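Local atomic coordinates of tannase (Fusobacterium nucleatum subsp. nucleatum ATCC 25586, PDB entry 6YQ4), a protein that hydrolyses gallotannins, detoxifying them for the bacterium, probably as a serine hydrolase of the alpha/beta-hydrolase fold. Residues I417-M420 / Y425-D428. Residues are numbered along the deposited sequence; the frame is centred on the assembly and turned at random.
Sequences IIKM and YYID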
ATOM      1  N   ILE A 417      -8.059 -16.675   0.152  1.00 31.33           N
ATOM      2  CA  ILE A 417      -6.802 -15.959   0.311  1.00 31.03           C
ATOM      3  C   ILE A 417      -6.740 -14.751  -0.613  1.00 23.87           C
ATOM      4  O   ILE A 417      -6.199 -13.705  -0.246  1.00 28.63           O
ATOM      5  CB  ILE A 417      -5.630 -16.938   0.077  1.00 30.50           C
ATOM      6  CG1 ILE A 417      -5.653 -18.019   1.167  1.00 30.47           C
ATOM      7  CG2 ILE A 417      -4.312 -16.200   0.087  1.00 29.38           C
ATOM      8  CD1 ILE A 417      -4.493 -18.976   1.133  1.00 28.38           C
ATOM      9  N   ILE A 418      -7.292 -14.863  -1.817  1.00 24.00           N
ATOM     10  CA  ILE A 418      -7.469 -13.665  -2.630  1.00 26.67           C
ATOM     11  C   ILE A 418      -8.286 -12.632  -1.861  1.00 30.79           C
ATOM     12  O   ILE A 418      -7.943 -11.440  -1.834  1.00 33.37           O
ATOM     13  CB  ILE A 418      -8.116 -14.022  -3.981  1.00 25.22           C
ATOM     14  CG1 ILE A 418      -7.252 -15.057  -4.713  1.00 28.30           C
ATOM     15  CG2 ILE A 418      -8.301 -12.786  -4.828  1.00 22.35           C
ATOM     16  CD1 ILE A 418      -7.764 -15.447  -6.089  1.00 32.99           C
ATOM     17  N   LYS A 419      -9.352 -13.083  -1.187  1.00 28.24           N
ATOM     18  CA  LYS A 419     -10.191 -12.177  -0.405  1.00 33.44           C
ATOM     19  C   LYS A 419      -9.393 -11.494   0.698  1.00 33.28           C
ATOM     20  O   LYS A 419      -9.426 -10.260   0.838  1.00 28.76           O
ATOM     21  CB  LYS A 419     -11.365 -12.933   0.202  1.00 32.08           C
ATOM     22  CG  LYS A 419     -12.254 -12.009   1.003  1.00 32.41           C
ATOM     23  CD  LYS A 419     -13.220 -12.760   1.942  1.00 33.08           C
ATOM     24  CE  LYS A 419     -13.733 -11.801   3.029  1.00 33.13           C
ATOM     25  NZ  LYS A 419     -14.868 -12.347   3.778  1.00 26.28           N
ATOM     26  N   MET A 420      -8.658 -12.284   1.487  1.00 32.12           N
ATOM     27  CA  MET A 420      -7.943 -11.750   2.644  1.00 29.21           C
ATOM     28  C   MET A 420      -6.891 -10.713   2.288  1.00 28.64           C
ATOM     29  O   MET A 420      -6.396 -10.034   3.204  1.00 20.75           O
ATOM     30  CB  MET A 420      -7.272 -12.871   3.422  1.00 29.62           C
ATOM     31  CG  MET A 420      -8.205 -13.589   4.382  1.00 40.33           C
ATOM     32  SD  MET A 420      -7.304 -14.859   5.303  1.00 43.54           S
ATOM     33  CE  MET A 420      -7.588 -16.222   4.209  1.00 35.90           C
ATOM     34  N   TYR A 425     -13.254  -6.183   0.022  1.00 30.96           N
ATOM     35  CA  TYR A 425     -14.268  -7.063   0.595  1.00 30.81           C
ATOM     36  C   TYR A 425     -14.507  -6.812   2.077  1.00 25.71           C
ATOM     37  O   TYR A 425     -15.335  -7.500   2.676  1.00 27.83           O
ATOM     38  CB  TYR A 425     -13.896  -8.537   0.393  1.00 34.66           C
ATOM     39  CG  TYR A 425     -13.581  -8.904  -1.026  1.00 33.59           C
ATOM     40  CD1 TYR A 425     -14.583  -8.984  -1.984  1.00 35.65           C
ATOM     41  CD2 TYR A 425     -12.271  -9.161  -1.416  1.00 35.24           C
ATOM     42  CE1 TYR A 425     -14.291  -9.323  -3.301  1.00 40.04           C
ATOM     43  CE2 TYR A 425     -11.965  -9.488  -2.723  1.00 34.15           C
ATOM     44  CZ  TYR A 425     -12.978  -9.567  -3.660  1.00 37.78           C
ATOM     45  OH  TYR A 425     -12.665  -9.894  -4.955  1.00 36.17           O
ATOM     46  N   TYR A 426     -13.806  -5.866   2.690  1.00 27.01           N
ATOM     47  CA  TYR A 426     -13.925  -5.653   4.125  1.00 31.38           C
ATOM     48  C   TYR A 426     -14.444  -4.271   4.504  1.00 30.77           C
ATOM     49  O   TYR A 426     -14.816  -4.069   5.659  1.00 36.60           O
ATOM     50  CB  TYR A 426     -12.566  -5.889   4.817  1.00 31.79           C
ATOM     51  CG  TYR A 426     -12.053  -7.324   4.745  1.00 31.25           C
ATOM     52  CD1 TYR A 426     -12.437  -8.280   5.686  1.00 22.81           C
ATOM     53  CD2 TYR A 426     -11.188  -7.718   3.733  1.00 29.80           C
ATOM     54  CE1 TYR A 426     -11.970  -9.580   5.625  1.00 23.92           C
ATOM     55  CE2 TYR A 426     -10.722  -9.018   3.659  1.00 36.37           C
ATOM     56  CZ  TYR A 426     -11.116  -9.943   4.596  1.00 37.07           C
ATOM     57  OH  TYR A 426     -10.621 -11.218   4.497  1.00 43.40           O
ATOM     58  N   ILE A 427     -14.474  -3.327   3.584  1.00 26.52           N
ATOM     59  CA  ILE A 427     -14.838  -1.957   3.906  1.00 25.61           C
ATOM     60  C   ILE A 427     -16.352  -1.848   3.933  1.00 30.84           C
ATOM     61  O   ILE A 427     -17.021  -2.172   2.951  1.00 33.87           O
ATOM     62  CB  ILE A 427     -14.237  -0.986   2.883  1.00 28.50           C
ATOM     63  CG1 ILE A 427     -12.709  -0.971   2.986  1.00 20.05           C
ATOM     64  CG2 ILE A 427     -14.806   0.415   3.094  1.00 32.70           C
ATOM     65  CD1 ILE A 427     -12.033  -0.326   1.815  1.00 21.37           C
ATOM     66  N   ASP A 428     -16.878  -1.352   5.052  1.00 34.99           N
ATOM     67  CA  ASP A 428     -18.290  -1.311   5.419  1.00 33.35           C
ATOM     68  C   ASP A 428     -18.555   0.023   6.084  1.00 36.26           C
ATOM     69  O   ASP A 428     -17.625   0.706   6.530  1.00 31.41           O
ATOM     70  CB  ASP A 428     -18.646  -2.378   6.465  1.00 38.88           C
ATOM     71  CG  ASP A 428     -19.537  -3.422   5.939  1.00 52.90           C
ATOM     72  OD1 ASP A 428     -19.859  -3.352   4.735  1.00 65.39           O
ATOM     73  OD2 ASP A 428     -19.921  -4.309   6.737  1.00 55.68           O
TER
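In this alpha/beta-hydrolase fold, the chain folds back on the last turn of helix 415-420 before it enters strand 435-439, and Lys419 runs past both Tyr425 and Tyr426, touching the first near its root and the second further out. The closest CA atoms are those of Lys419 and Tyr425, 6.6 Å apart. Chi1 of -179° sets CG of the lysine opposite its backbone N, and the extended chain beyond carries the methylenes past the tyrosines; CG and CE make its closest side-chain contacts. Lys419 CG approaches CD2 of Tyr425 obliquely at 3.7 Å. Lys419 CE stands above the plane of the Tyr426 ring, over the CZ-OH bond, 3.6 Å from Tyr426 CZ and 3.5 Å from Tyr426 OH.

The Tyr426 ring turns its edge to the helix backbone: its CE2 comes to 3.3 Å from Lys419 O, close to the ring plane. The hydroxyl at the end of the same ring reaches Met420, with Tyr426 OH 3.3 Å from Met420 CA and 3.4 Å from Met420 CG. No hydrogen bond joins the two segments, so van der Waals packing carries the contact. Both phenol hydroxyls are hydrogen-bonded to carboxylates: Tyr425 OH to Glu213 of helix 212-223, Tyr426 OH to Asp183, whose same oxygen makes only a long, weak ion pair with Lys419 NZ.

Away from the magnesium site, the turn is fitted against several helices. Tyr426 also packs on Ala177 at the end of helix 167-177, Met420 touches Tyr187 of helix 185-191, and Ile427 leads the chain onto helix 450-461 through Leu455 and Leu459.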